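PDB 5JOQ: Lmo2184 protein from Listeria monocytogenes serovar 1/2a, which probably binds heme at the cell surface as the lipid-anchored substrate-binding protein of an ABC transporter for iron uptake. Local coordinates for residues F120-A124 and H185-L191; M126-K131 and L146-T151; L263-F268 and E282-M286. All blocks are in the same frame, centred on the assembly; numbering follows the deposited sequence.

Contact 1 of 3, residues F120-A124 and H185-L191; sequences FTSIA and HAYIGDL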
loop_
_atom_site.group_PDB
_atom_site.type_symbol
_atom_site.label_atom_id
_atom_site.label_comp_id
_atom_site.label_asym_id
_atom_site.label_seq_id
_atom_site.Cartn_x
_atom_site.Cartn_y
_atom_site.Cartn_z
ATOM N N PHE A 120 17.387 14.367 10.360
ATOM C CA PHE A 120 15.995 14.751 10.626
ATOM C C PHE A 120 15.333 13.855 11.692
ATOM O O PHE A 120 14.105 13.625 11.669
ATOM C CB PHE A 120 15.205 14.743 9.314
ATOM C CG PHE A 120 15.516 15.940 8.390
ATOM C CD1 PHE A 120 16.525 16.853 8.705
ATOM C CD2 PHE A 120 14.795 16.134 7.225
ATOM C CE1 PHE A 120 16.785 17.984 7.867
ATOM C CE2 PHE A 120 15.054 17.230 6.372
ATOM C CZ PHE A 120 16.031 18.142 6.675
ATOM N N THR A 121 16.126 13.320 12.627
ATOM C CA THR A 121 15.547 12.440 13.648
ATOM C C THR A 121 14.920 13.199 14.820
ATOM O O THR A 121 14.294 12.559 15.660
ATOM C CB THR A 121 16.599 11.463 14.187
ATOM O OG1 THR A 121 17.735 12.194 14.717
ATOM C CG2 THR A 121 17.094 10.530 13.033
ATOM N N SER A 122 15.089 14.524 14.909
ATOM C CA SER A 122 14.356 15.352 15.866
ATOM C C SER A 122 14.093 16.710 15.223
ATOM O O SER A 122 14.715 17.078 14.224
ATOM C CB SER A 122 15.146 15.531 17.189
ATOM O OG SER A 122 16.368 16.242 16.962
ATOM N N ILE A 123 13.182 17.482 15.816
ATOM C CA ILE A 123 13.000 18.848 15.318
ATOM C C ILE A 123 14.275 19.659 15.526
ATOM O O ILE A 123 14.698 20.402 14.640
ATOM C CB ILE A 123 11.780 19.513 15.992
ATOM C CG1 ILE A 123 10.475 18.746 15.605
ATOM C CG2 ILE A 123 11.682 21.026 15.605
ATOM C CD1 ILE A 123 9.209 19.343 16.271
ATOM N N ALA A 124 14.893 19.542 16.707
ATOM C CA ALA A 124 16.109 20.312 16.990
ATOM C C ALA A 124 17.219 19.981 15.994
ATOM O O ALA A 124 17.952 20.878 15.546
ATOM C CB ALA A 124 16.578 20.047 18.418
ATOM N N HIS A 185 14.385 8.793 20.589
ATOM C CA HIS A 185 15.460 9.134 19.645
ATOM C C HIS A 185 15.010 9.208 18.199
ATOM O O HIS A 185 15.816 9.614 17.333
ATOM C CB HIS A 185 16.635 8.141 19.745
ATOM C CG HIS A 185 17.180 8.026 21.133
ATOM N ND1 HIS A 185 17.752 9.090 21.798
ATOM C CD2 HIS A 185 17.211 6.985 21.994
ATOM C CE1 HIS A 185 18.111 8.710 23.013
ATOM N NE2 HIS A 185 17.810 7.428 23.150
ATOM N N ALA A 186 13.773 8.830 17.904
ATOM C CA ALA A 186 13.203 8.974 16.571
ATOM C C ALA A 186 12.251 10.164 16.544
ATOM O O ALA A 186 11.796 10.634 17.586
ATOM C CB ALA A 186 12.458 7.691 16.147
ATOM N N TYR A 187 11.916 10.619 15.328
ATOM C CA TYR A 187 11.165 11.873 15.194
ATOM C C TYR A 187 9.786 11.802 15.853
ATOM O O TYR A 187 9.366 12.743 16.539
ATOM C CB TYR A 187 11.036 12.225 13.711
ATOM C CG TYR A 187 9.993 13.307 13.404
ATOM C CD1 TYR A 187 10.126 14.607 13.923
ATOM C CD2 TYR A 187 8.906 13.032 12.577
ATOM C CE1 TYR A 187 9.200 15.609 13.638
ATOM C CE2 TYR A 187 7.974 14.022 12.272
ATOM C CZ TYR A 187 8.136 15.306 12.793
ATOM O OH TYR A 187 7.223 16.276 12.493
ATOM N N ILE A 188 9.045 10.711 15.637
ATOM C CA ILE A 188 7.733 10.645 16.275
ATOM C C ILE A 188 7.899 10.592 17.790
ATOM O O ILE A 188 7.083 11.150 18.523
ATOM C CB ILE A 188 6.910 9.440 15.784
ATOM C CG1 ILE A 188 6.693 9.486 14.262
ATOM C CG2 ILE A 188 5.542 9.360 16.552
ATOM C CD1 ILE A 188 5.882 10.634 13.813
ATOM N N GLY A 189 8.946 9.932 18.292
ATOM C CA GLY A 189 9.245 10.023 19.728
ATOM C C GLY A 189 9.537 11.444 20.189
ATOM O O GLY A 189 9.161 11.844 21.306
ATOM N N ASP A 190 10.239 12.217 19.354
ATOM C CA ASP A 190 10.497 13.616 19.685
ATOM C C ASP A 190 9.192 14.418 19.775
ATOM O O ASP A 190 9.036 15.272 20.655
ATOM C CB ASP A 190 11.441 14.226 18.642
ATOM C CG ASP A 190 12.053 15.523 19.105
ATOM O OD1 ASP A 190 12.515 15.565 20.270
ATOM O OD2 ASP A 190 12.067 16.500 18.341
ATOM N N LEU A 191 8.239 14.164 18.867
ATOM C CA LEU A 191 6.959 14.885 18.940
ATOM C C LEU A 191 6.230 14.574 20.238
ATOM O O LEU A 191 5.688 15.476 20.891
ATOM C CB LEU A 191 6.064 14.524 17.743
ATOM C CG LEU A 191 6.580 14.937 16.366
ATOM C CD1 LEU A 191 5.593 14.360 15.338
ATOM C CD2 LEU A 191 6.521 16.472 16.267
HETATM O O HOH W 1 13.646 18.487 19.097
#

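Contact 2 of 3, residues M126-K131 and L146-T151; sequences MQTEIK and LNKDLT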
loop_
_atom_site.group_PDB
_atom_site.type_symbol
_atom_site.label_atom_id
_atom_site.label_comp_id
_atom_site.label_asym_id
_atom_site.label_seq_id
_atom_site.Cartn_x
_atom_site.Cartn_y
_atom_site.Cartn_z
ATOM N N MET A 126 16.787 18.858 12.928
ATOM C CA MET A 126 16.387 19.496 11.667
ATOM C C MET A 126 16.711 20.992 11.674
ATOM O O MET A 126 17.181 21.542 10.671
ATOM C CB MET A 126 14.874 19.286 11.409
ATOM C CG MET A 126 14.417 19.912 10.089
ATOM S SD MET A 126 12.638 19.729 9.778
ATOM C CE MET A 126 11.951 20.764 11.106
ATOM N N GLN A 127 16.435 21.675 12.791
ATOM C CA GLN A 127 16.729 23.105 12.857
ATOM C C GLN A 127 18.228 23.393 12.742
ATOM O O GLN A 127 18.624 24.374 12.104
ATOM C CB GLN A 127 16.163 23.703 14.140
ATOM C CG GLN A 127 14.612 23.699 14.135
ATOM C CD GLN A 127 14.100 24.526 15.286
ATOM O OE1 GLN A 127 14.022 24.048 16.414
ATOM N NE2 GLN A 127 13.777 25.797 15.015
ATOM N N THR A 128 19.083 22.571 13.356
ATOM C CA THR A 128 20.526 22.767 13.145
ATOM C C THR A 128 20.899 22.563 11.671
ATOM O O THR A 128 21.757 23.286 11.120
ATOM C CB THR A 128 21.315 21.805 14.034
ATOM O OG1 THR A 128 21.072 22.132 15.418
ATOM C CG2 THR A 128 22.850 21.874 13.734
ATOM N N GLU A 129 20.274 21.577 11.010
ATOM C CA GLU A 129 20.552 21.363 9.588
ATOM C C GLU A 129 20.099 22.556 8.761
ATOM O O GLU A 129 20.789 22.962 7.818
ATOM C CB GLU A 129 19.880 20.088 9.075
ATOM C CG GLU A 129 20.412 18.806 9.732
ATOM C CD GLU A 129 21.868 18.438 9.379
ATOM O OE1 GLU A 129 22.570 19.194 8.668
ATOM O OE2 GLU A 129 22.301 17.369 9.857
ATOM N N ILE A 130 18.973 23.162 9.139
ATOM C CA ILE A 130 18.498 24.367 8.448
ATOM C C ILE A 130 19.509 25.503 8.613
ATOM O O ILE A 130 19.885 26.180 7.640
ATOM C CB ILE A 130 17.099 24.752 8.971
ATOM C CG1 ILE A 130 16.043 23.767 8.428
ATOM C CG2 ILE A 130 16.766 26.210 8.607
ATOM C CD1 ILE A 130 14.635 23.863 9.198
ATOM N N LYS A 131 19.992 25.707 9.841
ATOM C CA LYS A 131 21.052 26.691 10.065
ATOM C C LYS A 131 22.266 26.402 9.176
ATOM O O LYS A 131 22.849 27.316 8.573
ATOM C CB LYS A 131 21.444 26.676 11.550
ATOM C CG LYS A 131 22.666 27.538 11.921
ATOM C CD LYS A 131 22.998 27.431 13.452
ATOM C CE LYS A 131 24.255 28.312 13.892
ATOM N NZ LYS A 131 24.498 28.362 15.433
ATOM N N LEU A 146 13.296 31.129 9.173
ATOM C CA LEU A 146 12.540 29.878 9.219
ATOM C C LEU A 146 12.636 29.244 10.598
ATOM O O LEU A 146 11.624 28.797 11.166
ATOM C CB LEU A 146 13.059 28.907 8.149
ATOM C CG LEU A 146 12.468 27.491 8.080
ATOM C CD1 LEU A 146 10.960 27.562 7.878
ATOM C CD2 LEU A 146 13.156 26.709 6.911
ATOM N N ASN A 147 13.841 29.218 11.169
ATOM C CA ASN A 147 14.008 28.626 12.493
ATOM C C ASN A 147 13.280 29.421 13.566
ATOM O O ASN A 147 12.770 28.842 14.527
ATOM C CB ASN A 147 15.502 28.493 12.811
ATOM C CG ASN A 147 16.052 27.145 12.342
ATOM O OD1 ASN A 147 15.289 26.196 12.212
ATOM N ND2 ASN A 147 17.368 27.052 12.100
ATOM N N LYS A 148 13.256 30.751 13.442
ATOM C CA LYS A 148 12.505 31.579 14.390
ATOM C C LYS A 148 11.034 31.173 14.408
ATOM O O LYS A 148 10.417 31.053 15.469
ATOM C CB LYS A 148 12.629 33.043 13.989
ATOM C CG LYS A 148 12.018 34.003 14.956
ATOM C CD LYS A 148 12.168 35.433 14.443
ATOM C CE LYS A 148 11.335 36.415 15.278
ATOM N NZ LYS A 148 11.441 37.789 14.705
ATOM N N ASP A 149 10.453 30.997 13.218
ATOM C CA ASP A 149 9.045 30.616 13.096
ATOM C C ASP A 149 8.792 29.251 13.725
ATOM O O ASP A 149 7.832 29.073 14.476
ATOM C CB ASP A 149 8.634 30.600 11.620
ATOM C CG ASP A 149 8.516 32.006 11.023
ATOM O OD1 ASP A 149 8.469 32.998 11.798
ATOM O OD2 ASP A 149 8.466 32.119 9.771
ATOM N N LEU A 150 9.613 28.261 13.371
ATOM C CA LEU A 150 9.499 26.933 13.961
ATOM C C LEU A 150 9.586 26.990 15.477
ATOM O O LEU A 150 8.761 26.400 16.182
ATOM C CB LEU A 150 10.602 26.018 13.412
ATOM C CG LEU A 150 10.477 25.632 11.930
ATOM C CD1 LEU A 150 11.774 24.914 11.420
ATOM C CD2 LEU A 150 9.255 24.760 11.697
ATOM N N THR A 151 10.619 27.654 15.994
ATOM C CA THR A 151 10.808 27.716 17.437
ATOM C C THR A 151 9.632 28.388 18.125
ATOM O O THR A 151 9.245 27.990 19.227
ATOM C CB THR A 151 12.103 28.460 17.744
ATOM O OG1 THR A 151 13.197 27.631 17.328
ATOM C CG2 THR A 151 12.199 28.825 19.240
#

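Contact 3 of 3, residues L263-F268 and E282-M286; sequences LDENLF and EMEKM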
loop_
_atom_site.group_PDB
_atom_site.type_symbol
_atom_site.label_atom_id
_atom_site.label_comp_id
_atom_site.label_asym_id
_atom_site.label_seq_id
_atom_site.Cartn_x
_atom_site.Cartn_y
_atom_site.Cartn_z
ATOM N N LEU A 263 -1.738 7.519 13.686
ATOM C CA LEU A 263 -1.205 8.826 13.335
ATOM C C LEU A 263 -1.383 9.043 11.841
ATOM O O LEU A 263 -0.969 8.200 11.036
ATOM C CB LEU A 263 0.272 8.921 13.714
ATOM C CG LEU A 263 0.572 8.820 15.212
ATOM C CD1 LEU A 263 2.095 8.871 15.408
ATOM C CD2 LEU A 263 -0.087 9.982 16.012
ATOM N N ASP A 264 -1.991 10.163 11.466
ATOM C CA ASP A 264 -2.223 10.416 10.043
ATOM C C ASP A 264 -0.896 10.324 9.292
ATOM O O ASP A 264 -0.017 11.149 9.490
ATOM C CB ASP A 264 -2.836 11.791 9.821
ATOM C CG ASP A 264 -3.121 12.071 8.353
ATOM O OD1 ASP A 264 -2.775 11.233 7.472
ATOM O OD2 ASP A 264 -3.686 13.149 8.082
ATOM N N GLU A 265 -0.755 9.316 8.460
ATOM C CA GLU A 265 0.488 9.047 7.765
ATOM C C GLU A 265 0.913 10.241 6.930
ATOM O O GLU A 265 2.083 10.497 6.719
ATOM C CB GLU A 265 0.329 7.768 6.938
ATOM C CG GLU A 265 1.447 7.474 5.987
ATOM C CD GLU A 265 1.251 8.150 4.669
ATOM O OE1 GLU A 265 0.095 8.374 4.283
ATOM O OE2 GLU A 265 2.259 8.452 4.031
ATOM N N ASN A 266 -0.051 10.942 6.363
ATOM C CA ASN A 266 0.224 12.085 5.508
ATOM C C ASN A 266 0.894 13.221 6.269
ATOM O O ASN A 266 1.620 14.025 5.674
ATOM C CB ASN A 266 -1.081 12.561 4.868
ATOM C CG ASN A 266 -1.129 12.289 3.392
ATOM O OD1 ASN A 266 -0.680 13.105 2.591
ATOM N ND2 ASN A 266 -1.660 11.134 3.019
ATOM N N LEU A 267 0.669 13.308 7.576
ATOM C CA LEU A 267 1.198 14.381 8.399
ATOM C C LEU A 267 2.352 13.955 9.304
ATOM O O LEU A 267 3.252 14.757 9.548
ATOM C CB LEU A 267 0.069 14.963 9.272
ATOM C CG LEU A 267 0.380 16.042 10.315
ATOM C CD1 LEU A 267 0.896 17.315 9.653
ATOM C CD2 LEU A 267 -0.904 16.358 11.082
ATOM N N PHE A 268 2.358 12.714 9.789
ATOM C CA PHE A 268 3.391 12.174 10.682
ATOM C C PHE A 268 4.318 11.239 9.883
ATOM O O PHE A 268 4.078 10.029 9.803
ATOM C CB PHE A 268 2.734 11.400 11.839
ATOM C CG PHE A 268 1.945 12.275 12.786
ATOM C CD1 PHE A 268 2.564 12.852 13.884
ATOM C CD2 PHE A 268 0.591 12.480 12.589
ATOM C CE1 PHE A 268 1.849 13.661 14.771
ATOM C CE2 PHE A 268 -0.155 13.290 13.477
ATOM C CZ PHE A 268 0.492 13.887 14.556
ATOM N N GLU A 282 -1.401 18.550 16.451
ATOM C CA GLU A 282 -2.263 17.372 16.428
ATOM C C GLU A 282 -1.877 16.406 17.554
ATOM O O GLU A 282 -2.751 15.809 18.202
ATOM C CB GLU A 282 -2.177 16.722 15.042
ATOM C CG GLU A 282 -3.284 15.784 14.702
ATOM C CD GLU A 282 -4.648 16.445 14.858
ATOM O OE1 GLU A 282 -4.835 17.632 14.450
ATOM O OE2 GLU A 282 -5.507 15.774 15.453
ATOM N N MET A 283 -0.575 16.298 17.853
ATOM C CA MET A 283 -0.135 15.448 18.957
ATOM C C MET A 283 -0.704 15.936 20.274
ATOM O O MET A 283 -1.172 15.137 21.095
ATOM C CB MET A 283 1.399 15.404 19.014
ATOM C CG MET A 283 1.937 14.468 20.089
ATOM S SD MET A 283 1.581 12.735 19.799
ATOM C CE MET A 283 2.531 12.384 18.290
ATOM N N GLU A 284 -0.700 17.251 20.484
ATOM C CA GLU A 284 -1.233 17.807 21.721
ATOM C C GLU A 284 -2.716 17.478 21.869
ATOM O O GLU A 284 -3.181 17.178 22.973
ATOM C CB GLU A 284 -0.982 19.321 21.761
ATOM C CG GLU A 284 -1.395 19.949 23.053
ATOM C CD GLU A 284 -1.347 21.481 23.032
ATOM O OE1 GLU A 284 -0.760 22.086 22.089
ATOM O OE2 GLU A 284 -1.922 22.066 23.978
ATOM N N LYS A 285 -3.470 17.482 20.758
ATOM C CA LYS A 285 -4.893 17.139 20.822
ATOM C C LYS A 285 -5.101 15.695 21.250
ATOM O O LYS A 285 -5.968 15.405 22.088
ATOM C CB LYS A 285 -5.561 17.372 19.469
ATOM C CG LYS A 285 -5.745 18.837 19.108
ATOM C CD LYS A 285 -6.450 19.003 17.768
ATOM C CE LYS A 285 -6.282 20.429 17.255
ATOM N NZ LYS A 285 -6.453 20.509 15.777
ATOM N N MET A 286 -4.308 14.782 20.692
ATOM C CA MET A 286 -4.447 13.365 21.025
ATOM C C MET A 286 -4.054 13.072 22.463
ATOM O O MET A 286 -4.674 12.230 23.117
ATOM C CB MET A 286 -3.583 12.535 20.080
ATOM C CG MET A 286 -4.225 12.320 18.719
ATOM S SD MET A 286 -3.157 11.368 17.621
ATOM C CE MET A 286 -1.853 12.511 17.299
#

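Contact 1 of 3, residues F120-A124 and H185-L191
Ile123, Tyr187 and Thr121 bury the most surface here, with Asp190 close behind as the polar anchor. The carboxylate of Asp190 points at the first turn of helix 123-136: its OD2 accepts the backbone N-H of Ile123 at 2.9 Å, met on the anti side and 33° out of the carboxylate plane, with an N-H...O angle of 163°. A water donates to the same OD2 and accepts from Ala124 N, extending the grip to a second amide of that turn; such pairing of an acid with a helix N-terminus would favour a negative charge. On the apolar side, Ile123 CG1 meets the edge of the Tyr187 ring at CE1 (3.9 Å), and within 185-191 Leu191 CG covers the rim of one ring face. Tyr187 CG stands anti to its backbone N (chi1 166°), which carries the ring along the flank of Ile123. Thr121 contributes mainly backbone, its carbonyl O lying against the start of helix 187-194. The contact joins the lobe of strand 115-118 to that of helix 187-194, as in the two-lobed binding proteins of this family. Ala276 and Ala279 of helix 276-288 pack around Ile123, Tyr187 and Leu191, while Phe120 reaches Ile44 and Ile47 of helix 42-50.

Contact 2 of 3, residues M126-K131 and L146-T151
Gln127 O receives two N-H donors, Lys131 N in the regular bonding of its own helix and Asn147 ND2 from the facing helix, which arrive from opposite faces of the carbonyl plane. The cross-helix bond from Asn147 ND2 to Gln127 O is 3.0 Å long, with the donor tilted from the carbonyl plane. The Gln127 amide replies across the gap. Its NE2 gives a straight bond to Thr151 OG1 (3.0 Å, 169°), which lies close to the amide plane, and a more bent one to Asn147 OD1 (3.2 Å), where NE2 stands above the plane of the Asn147 side-chain carbonyl and not on a lone pair. The two amide chains run alongside each other, pointing opposite ways, with their planes 75° apart. Gln127 CG is anti to the carbonyl carbon and the chain then runs extended, carrying NE2 across to helix 140-161 beside Leu150 CB.

Beside this polar row lies an apolar one. Ile130 CD1 meets Leu150 CD1 tip to tip at 3.8 Å and also touches Leu146 CD2 at 3.9 Å, while Met126 CE bends over to Leu150 CD1. Ile130 also rests on Ile47 of helix 42-50. The short helical segments run nearly antiparallel, at 163°, and their axes come within 10.3 Å, in a region predicted to form a coiled coil. The chemistry implies a hairpin joined by apolar contact among the buried Ile130, Leu150 and Met126 and, on the partly exposed side, by directional amide bonds that should fix the helices' relative position.

Contact 3 of 3, residues L263-F268 and E282-M286
Phe268 points its ring at Glu282, Met283 and Met286 of helix 276-288, packing the loop after strand 260-262 onto the C-terminal helix of this solute-binding protein of family 8. That loop folds back through an Asx turn, in which Asp264 OD1 accepts Asn266 N (3.0 Å), and Asp264 O takes both Leu267 N and Phe268 N. The turn lays Leu263 CD2 over the centre of one face of the Phe268 ring, 4.1 Å above it, and the same methyl also touches Met286 CE. The far end of the ring meets the helix obliquely, with Phe268 CZ 3.9 Å from both Met286 CE and Glu282 CB. Met286 comes from the opposite direction to Phe268 and bends only at chi3. Glu282 lays its CB and CG across the end of the ring, with the carboxylate plane turned 82° from it; its OE1 forms a salt bridge with Lys285 NZ, which also pairs with Glu84 of the third subunit. Leu267 CD2 reaches Glu282 CB as well. Met283 is folded at chi2 and chi3, which curls its methyl back toward the ring and brings Met283 CE to 3.8 Å from Phe268 CE1.

In the fold
From the N terminus the chain first enters contact 1 at 120-124, just after strand 115-118. It then runs straight into contact 2, where helix 123-136 turns back as helix 140-161; this short hairpin closes within the longer loop that contact 1 completes at 185-191. Contact 3 follows in series, closing a short loop between the end of strand 260-262 and helix 276-288. Contact 1 borders both others: Phe120 packs on Met126 and Glu129, and Ile188 and Leu191 pack on Leu263 and Phe268. Contacts 2 and 3 stay about 11 Å apart at their nearest atoms. The three contacts tie the helical hairpin, helix 187-194 and the C-terminal helix together.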